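Long-range contact in N-acetylmuramoyl-l-alanine amidase (Bartonella henselae, PDB 3NE8), which probably hydrolyses, with the aid of zinc, the amide bond between N-acetylmuramic acid and L-alanine in peptidoglycan, remodelling the cell wall during bacterial division: residues 94-105 with 165-176. Residues are numbered along the deposited sequence; the frame is centred on the assembly and turned at random. Where two conformers were deposited one is given.
Sequences ATVYTISDEASD and NLINNPHRYADF
Tyr97 and Arg172 are paired across two parallel strands, 94-99 and 170-174, the latter an outermost strand of the chain's mixed sheet in this zinc amidase domain, and they show how an edge strand is held by its backbone and sorted by its side chains. Val96 N reaches Pro170 O at 2.8 Å, and Val96 O in turn accepts from Arg172 N, the alternating pattern of a parallel pair. On one face the Tyr97 ring and the extended Arg172 chain run side by side, Tyr97 CE1 3.5 Å from Arg172 CB. Phe176 turns its edge onto a face of Tyr97 in an offset edge-to-face pair, the planes inclined at 62°, while the Tyr97 hydroxyl bonds to Tyr193. Two bonds close to its own plane fix the rotation of the Arg172 guanidinium, NH2 to Asn168 O at 2.6 Å and NE to Asn169 O, tying it to the corner that leads into its own strand. Asp105, whose OD2 also caps helix 106-116 at Ala108, crosses nearly at right angles to Arg172 in a salt bridge with only a weak hydrogen bond.

The other face, carrying Val96, Thr98 and His171, packs on helix 135-161. His171 meets Thr98 OG1 edge-on through NE2 at 2.8 Å, and its ND1 bonds Lys229 of the second subunit. Beyond strand 94-99 the chain doubles back along strand 170-174: Ser104 N donates to Tyr173 O, and Tyr173 N returns a bond to Ser104 OG. With Tyr173 CG tucked between its backbone N and carbonyl carbon (chi1 44°), one face of the ring is turned to Ser104, whose CB sits 3.5 Å from the Tyr173 ring centroid, a CH-pi contact almost on the normal.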
ATOM      1  N   ALA A  94      -6.538  -7.529  19.397  1.00 12.15           N
ATOM      2  CA  ALA A  94      -5.593  -6.577  18.829  1.00 12.35           C
ATOM      3  C   ALA A  94      -6.314  -5.587  17.917  1.00 11.69           C
ATOM      4  O   ALA A  94      -7.254  -5.954  17.204  1.00 12.94           O
ATOM      5  CB  ALA A  94      -4.489  -7.308  18.078  1.00 14.07           C
ATOM      6  N   THR A  95      -5.866  -4.334  17.949  1.00 10.76           N
ATOM      7  CA  THR A  95      -6.445  -3.263  17.148  1.00 11.16           C
ATOM      8  C   THR A  95      -5.320  -2.368  16.656  1.00 10.42           C
ATOM      9  O   THR A  95      -4.326  -2.164  17.363  1.00 10.95           O
ATOM     10  CB  THR A  95      -7.385  -2.361  17.992  1.00 11.70           C
ATOM     11  OG1 THR A  95      -8.194  -3.164  18.858  1.00 12.43           O
ATOM     12  CG2 THR A  95      -8.296  -1.524  17.113  1.00 12.78           C
ATOM     13  N   VAL A  96      -5.479  -1.815  15.456  1.00  9.74           N
ATOM     14  CA  VAL A  96      -4.547  -0.815  14.942  1.00 10.23           C
ATOM     15  C   VAL A  96      -5.304   0.468  14.643  1.00 10.76           C
ATOM     16  O   VAL A  96      -6.335   0.447  13.945  1.00 11.83           O
ATOM     17  CB  VAL A  96      -3.806  -1.282  13.678  1.00 11.64           C
ATOM     18  CG1 VAL A  96      -2.734  -0.264  13.298  1.00 12.10           C
ATOM     19  CG2 VAL A  96      -3.191  -2.651  13.882  1.00 13.57           C
ATOM     20  N   TYR A  97      -4.804   1.579  15.166  1.00  9.72           N
ATOM     21  CA  TYR A  97      -5.386   2.894  14.933  1.00  9.58           C
ATOM     22  C   TYR A  97      -4.461   3.766  14.103  1.00 10.01           C
ATOM     23  O   TYR A  97      -3.243   3.776  14.294  1.00  9.41           O
ATOM     24  CB  TYR A  97      -5.676   3.629  16.252  1.00 10.26           C
ATOM     25  CG  TYR A  97      -6.688   2.947  17.132  1.00 10.64           C
ATOM     26  CD1 TYR A  97      -8.023   3.330  17.108  1.00 11.48           C
ATOM     27  CD2 TYR A  97      -6.315   1.921  17.987  1.00 11.67           C
ATOM     28  CE1 TYR A  97      -8.961   2.702  17.920  1.00 12.55           C
ATOM     29  CE2 TYR A  97      -7.238   1.289  18.795  1.00 11.66           C
ATOM     30  CZ  TYR A  97      -8.563   1.679  18.759  1.00 11.17           C
ATOM     31  OH  TYR A  97      -9.510   1.047  19.551  1.00 13.33           O
ATOM     32  N   THR A  98      -5.056   4.501  13.169  1.00  9.77           N
ATOM     33  CA  THR A  98      -4.375   5.578  12.460  1.00  9.75           C
ATOM     34  C   THR A  98      -5.038   6.902  12.827  1.00  9.81           C
ATOM     35  O   THR A  98      -6.104   6.907  13.457  1.00 11.61           O
ATOM     36  CB  THR A  98      -4.418   5.364  10.939  1.00  9.76           C
ATOM     37  OG1 THR A  98      -5.754   5.036  10.532  1.00 11.33           O
ATOM     38  CG2 THR A  98      -3.507   4.218  10.566  1.00 10.91           C
ATOM     39  N   ILE A  99      -4.431   8.018  12.437  1.00 10.45           N
ATOM     40  CA  ILE A  99      -4.948   9.317  12.840  1.00 10.23           C
ATOM     41  C   ILE A  99      -6.072   9.780  11.917  1.00 11.98           C
ATOM     42  O   ILE A  99      -6.087   9.475  10.720  1.00 12.75           O
ATOM     43  CB  ILE A  99      -3.835  10.379  12.889  1.00 12.32           C
ATOM     44  CG1 ILE A  99      -4.294  11.593  13.709  1.00 15.76           C
ATOM     45  CG2 ILE A  99      -3.404  10.779  11.482  1.00 14.31           C
ATOM     46  CD1 ILE A  99      -3.191  12.571  14.049  1.00 17.03           C
ATOM     47  N   SER A 100      -7.017  10.522  12.483  1.00 12.47           N
ATOM     48  CA  SER A 100      -8.105  11.125  11.725  1.00 13.90           C
ATOM     49  C   SER A 100      -8.731  12.188  12.605  1.00 15.91           C
ATOM     50  O   SER A 100      -8.776  12.038  13.825  1.00 17.92           O
ATOM     51  CB  SER A 100      -9.162  10.084  11.381  1.00 15.13           C
ATOM     52  OG  SER A 100     -10.239  10.678  10.672  1.00 18.36           O
ATOM     53  N   ASP A 101      -9.237  13.253  11.992  1.00 16.54           N
ATOM     54  CA  ASP A 101      -9.936  14.284  12.748  1.00 20.32           C
ATOM     55  C   ASP A 101     -11.261  13.732  13.263  1.00 22.29           C
ATOM     56  O   ASP A 101     -11.705  14.063  14.361  1.00 30.70           O
ATOM     57  CB  ASP A 101     -10.187  15.511  11.871  1.00 25.70           C
ATOM     58  CG  ASP A 101      -8.947  16.367  11.692  1.00 36.97           C
ATOM     59  OD1 ASP A 101      -7.995  16.214  12.486  1.00 37.08           O
ATOM     60  OD2 ASP A 101      -8.931  17.201  10.761  1.00 41.01           O
ATOM     61  N   GLU A 102     -11.873  12.873  12.458  1.00 19.28           N
ATOM     62  CA  GLU A 102     -13.160  12.269  12.768  1.00 22.88           C
ATOM     63  C   GLU A 102     -12.975  10.791  13.109  1.00 23.06           C
ATOM     64  O   GLU A 102     -12.428  10.027  12.312  1.00 23.77           O
ATOM     65  CB  GLU A 102     -14.089  12.416  11.561  1.00 31.58           C
ATOM     66  CG  GLU A 102     -15.552  12.108  11.828  1.00 45.67           C
ATOM     67  CD  GLU A 102     -16.445  12.512  10.665  1.00 54.99           C
ATOM     68  OE1 GLU A 102     -17.603  12.915  10.913  1.00 59.39           O
ATOM     69  OE2 GLU A 102     -15.988  12.437   9.504  1.00 55.82           O
ATOM     70  N   ALA A 103     -13.445  10.391  14.286  1.00 18.86           N
ATOM     71  CA  ALA A 103     -13.250   9.023  14.765  1.00 18.34           C
ATOM     72  C   ALA A 103     -14.069   8.011  13.978  1.00 17.55           C
ATOM     73  O   ALA A 103     -15.158   8.326  13.476  1.00 20.44           O
ATOM     74  CB  ALA A 103     -13.591   8.930  16.231  1.00 20.41           C
ATOM     75  N   SER A 104     -13.555   6.790  13.881  1.00 16.45           N
ATOM     76  CA  SER A 104     -14.249   5.717  13.170  1.00 18.52           C
ATOM     77  C   SER A 104     -15.519   5.274  13.891  1.00 18.57           C
ATOM     78  O   SER A 104     -16.461   4.781  13.266  1.00 18.81           O
ATOM     79  CB  SER A 104     -13.323   4.513  12.984  1.00 16.09           C
ATOM     80  OG  SER A 104     -12.718   4.139  14.214  1.00 15.74           O
ATOM     81  N   ASP A 105     -15.536   5.455  15.205  1.00 17.75           N
ATOM     82  CA  ASP A 105     -16.613   4.950  16.043  1.00 17.49           C
ATOM     83  C   ASP A 105     -16.478   5.538  17.437  1.00 19.14           C
ATOM     84  O   ASP A 105     -15.456   6.150  17.765  1.00 18.88           O
ATOM     85  CB  ASP A 105     -16.571   3.421  16.106  1.00 18.44           C
ATOM     86  CG  ASP A 105     -15.244   2.896  16.625  1.00 19.08           C
ATOM     87  OD1 ASP A 105     -14.375   2.547  15.800  1.00 18.03           O
ATOM     88  OD2 ASP A 105     -15.079   2.830  17.857  1.00 20.70           O
ATOM     89  N   ASN A 165      -5.950 -13.083  17.827  1.00 15.38           N
ATOM     90  CA  ASN A 165      -7.312 -12.571  17.847  1.00 14.90           C
ATOM     91  C   ASN A 165      -7.375 -11.066  17.673  1.00 13.65           C
ATOM     92  O   ASN A 165      -6.672 -10.316  18.361  1.00 13.68           O
ATOM     93  CB  ASN A 165      -8.041 -12.974  19.128  1.00 16.11           C
ATOM     94  CG  ASN A 165      -9.480 -12.520  19.125  1.00 16.99           C
ATOM     95  OD1 ASN A 165     -10.241 -12.857  18.219  1.00 19.78           O
ATOM     96  ND2 ASN A 165      -9.859 -11.724  20.118  1.00 17.86           N
ATOM     97  N   LEU A 166      -8.227 -10.640  16.746  1.00 15.48           N
ATOM     98  CA  LEU A 166      -8.429  -9.236  16.423  1.00 15.57           C
ATOM     99  C   LEU A 166      -9.810  -8.809  16.883  1.00 15.95           C
ATOM    100  O   LEU A 166     -10.747  -9.603  16.857  1.00 16.73           O
ATOM    101  CB  LEU A 166      -8.329  -9.028  14.913  1.00 16.56           C
ATOM    102  CG  LEU A 166      -6.954  -9.208  14.270  1.00 18.02           C
ATOM    103  CD1 LEU A 166      -7.083  -9.601  12.813  1.00 19.36           C
ATOM    104  CD2 LEU A 166      -6.151  -7.929  14.404  1.00 18.15           C
ATOM    105  N   ILE A 167      -9.937  -7.558  17.313  1.00 14.75           N
ATOM    106  CA  ILE A 167     -11.245  -6.983  17.590  1.00 16.25           C
ATOM    107  C   ILE A 167     -12.031  -6.866  16.293  1.00 17.94           C
ATOM    108  O   ILE A 167     -11.447  -6.841  15.216  1.00 16.64           O
ATOM    109  CB  ILE A 167     -11.106  -5.582  18.218  1.00 16.48           C
ATOM    110  CG1 ILE A 167     -12.438  -5.111  18.801  1.00 22.38           C
ATOM    111  CG2 ILE A 167     -10.565  -4.574  17.201  1.00 15.82           C
ATOM    112  CD1 ILE A 167     -12.315  -3.847  19.622  1.00 24.18           C
ATOM    113  N   ASN A 168     -13.357  -6.829  16.381  1.00 19.29           N
ATOM    114  CA  ASN A 168     -14.190  -6.517  15.231  0.55 21.84           C
ATOM    115  C   ASN A 168     -13.765  -5.170  14.663  1.00 17.85           C
ATOM    116  O   ASN A 168     -13.512  -4.250  15.434  1.00 20.39           O
ATOM    117  CB  ASN A 168     -15.655  -6.459  15.661  0.55 26.27           C
ATOM    118  CG  ASN A 168     -16.551  -5.868  14.599  0.55 28.01           C
ATOM    119  OD1 ASN A 168     -16.772  -6.474  13.556  0.55 25.49           O
ATOM    120  ND2 ASN A 168     -17.076  -4.676  14.862  0.55 31.96           N
ATOM    121  N   ASN A 169     -13.712  -5.040  13.342  1.00 17.41           N
ATOM    122  CA  ASN A 169     -13.240  -3.798  12.723  1.00 19.39           C
ATOM    123  C   ASN A 169     -11.881  -3.393  13.296  1.00 15.69           C
ATOM    124  O   ASN A 169     -11.770  -2.382  13.993  1.00 18.45           O
ATOM    125  CB  ASN A 169     -14.246  -2.662  12.941  1.00 22.58           C
ATOM    126  CG  ASN A 169     -15.567  -2.912  12.251  1.00 30.54           C
ATOM    127  OD1 ASN A 169     -16.619  -2.498  12.734  1.00 35.36           O
ATOM    128  ND2 ASN A 169     -15.519  -3.590  11.116  1.00 26.11           N
ATOM    129  N   PRO A 170     -10.845  -4.193  13.017  1.00 14.95           N
ATOM    130  CA  PRO A 170      -9.567  -4.023  13.721  1.00 13.65           C
ATOM    131  C   PRO A 170      -8.719  -2.848  13.238  1.00 12.83           C
ATOM    132  O   PRO A 170      -7.733  -2.537  13.911  1.00 12.93           O
ATOM    133  CB  PRO A 170      -8.851  -5.350  13.457  1.00 16.77           C
ATOM    134  CG  PRO A 170      -9.366  -5.775  12.132  1.00 16.85           C
ATOM    135  CD  PRO A 170     -10.822  -5.352  12.108  1.00 16.67           C
ATOM    136  N   HIS A 171      -9.062  -2.221  12.118  1.00 12.85           N
ATOM    137  CA  HIS A 171      -8.437  -0.953  11.765  1.00 13.57           C
ATOM    138  C   HIS A 171      -9.401   0.184  12.067  1.00 13.53           C
ATOM    139  O   HIS A 171     -10.426   0.321  11.402  1.00 14.19           O
ATOM    140  CB  HIS A 171      -7.993  -0.898  10.301  1.00 14.37           C
ATOM    141  CG  HIS A 171      -7.478   0.447   9.897  1.00 14.57           C
ATOM    142  ND1 HIS A 171      -7.759   1.028   8.679  1.00 22.31           N
ATOM    143  CD2 HIS A 171      -6.748   1.355  10.585  1.00 13.47           C
ATOM    144  CE1 HIS A 171      -7.192   2.221   8.622  1.00 20.52           C
ATOM    145  NE2 HIS A 171      -6.571   2.442   9.768  1.00 13.90           N
ATOM    146  N   ARG A 172      -9.068   0.982  13.076  1.00 12.73           N
ATOM    147  CA  ARG A 172      -9.888   2.108  13.495  1.00 12.72           C
ATOM    148  C   ARG A 172      -9.073   3.393  13.431  1.00 12.59           C
ATOM    149  O   ARG A 172      -7.894   3.383  13.065  1.00 11.34           O
ATOM    150  CB  ARG A 172     -10.451   1.864  14.897  1.00 12.64           C
ATOM    151  CG  ARG A 172     -11.289   0.600  14.964  1.00 14.56           C
ATOM    152  CD  ARG A 172     -11.977   0.400  16.295  1.00 16.83           C
ATOM    153  NE  ARG A 172     -12.707  -0.867  16.304  1.00 15.93           N
ATOM    154  CZ  ARG A 172     -13.758  -1.126  17.074  1.00 16.45           C
ATOM    155  NH1 ARG A 172     -14.225  -0.204  17.906  1.00 17.14           N
ATOM    156  NH2 ARG A 172     -14.341  -2.315  17.004  1.00 17.84           N
ATOM    157  N   TYR A 173      -9.696   4.516  13.767  1.00 11.21           N
ATOM    158  CA  TYR A 173      -8.991   5.790  13.682  1.00 12.57           C
ATOM    159  C   TYR A 173      -9.654   6.853  14.537  1.00 11.93           C
ATOM    160  O   TYR A 173     -10.862   6.812  14.791  1.00 12.49           O
ATOM    161  CB  TYR A 173      -8.836   6.258  12.227  1.00 13.06           C
ATOM    162  CG  TYR A 173     -10.081   6.107  11.391  1.00 16.06           C
ATOM    163  CD1 TYR A 173     -11.051   7.095  11.369  1.00 15.02           C
ATOM    164  CD2 TYR A 173     -10.272   4.980  10.606  1.00 19.12           C
ATOM    165  CE1 TYR A 173     -12.198   6.956  10.597  1.00 20.57           C
ATOM    166  CE2 TYR A 173     -11.410   4.832   9.832  1.00 22.58           C
ATOM    167  CZ  TYR A 173     -12.362   5.824   9.835  1.00 17.88           C
ATOM    168  OH  TYR A 173     -13.500   5.689   9.066  1.00 27.54           O
ATOM    169  N   ALA A 174      -8.838   7.779  15.018  1.00 12.41           N
ATOM    170  CA  ALA A 174      -9.307   8.893  15.823  1.00 13.03           C
ATOM    171  C   ALA A 174      -8.155   9.866  15.966  1.00 12.58           C
ATOM    172  O   ALA A 174      -7.060   9.619  15.459  1.00 12.84           O
ATOM    173  CB  ALA A 174      -9.799   8.420  17.193  1.00 15.83           C
ATOM    174  N   ASP A 175      -8.397  10.975  16.654  1.00 13.40           N
ATOM    175  CA  ASP A 175      -7.436  12.067  16.705  1.00 12.49           C
ATOM    176  C   ASP A 175      -6.407  11.869  17.827  1.00 12.27           C
ATOM    177  O   ASP A 175      -6.375  12.622  18.804  1.00 15.13           O
ATOM    178  CB  ASP A 175      -8.198  13.384  16.871  1.00 15.53           C
ATOM    179  CG  ASP A 175      -7.325  14.601  16.679  1.00 20.47           C
ATOM    180  OD1 ASP A 175      -6.261  14.505  16.034  1.00 18.83           O
ATOM    181  OD2 ASP A 175      -7.726  15.677  17.172  1.00 26.88           O
ATOM    182  N   PHE A 176      -5.573  10.848  17.682  1.00 10.92           N
ATOM    183  CA  PHE A 176      -4.509  10.555  18.648  1.00 10.83           C
ATOM    184  C   PHE A 176      -3.323  11.504  18.448  1.00 11.33           C
ATOM    185  O   PHE A 176      -2.700  11.514  17.378  1.00 11.97           O
ATOM    186  CB  PHE A 176      -4.013   9.118  18.471  1.00 11.38           C
ATOM    187  CG  PHE A 176      -5.004   8.068  18.883  1.00 11.29           C
ATOM    188  CD1 PHE A 176      -5.097   7.664  20.202  1.00 12.67           C
ATOM    189  CD2 PHE A 176      -5.829   7.467  17.943  1.00 11.70           C
ATOM    190  CE1 PHE A 176      -6.007   6.684  20.581  1.00 13.76           C
ATOM    191  CE2 PHE A 176      -6.735   6.490  18.315  1.00 13.79           C
ATOM    192  CZ  PHE A 176      -6.825   6.095  19.627  1.00 14.60           C
TER
HETATM  193  O   HOH W   1      -6.025  14.651  13.164  1.00 31.85           O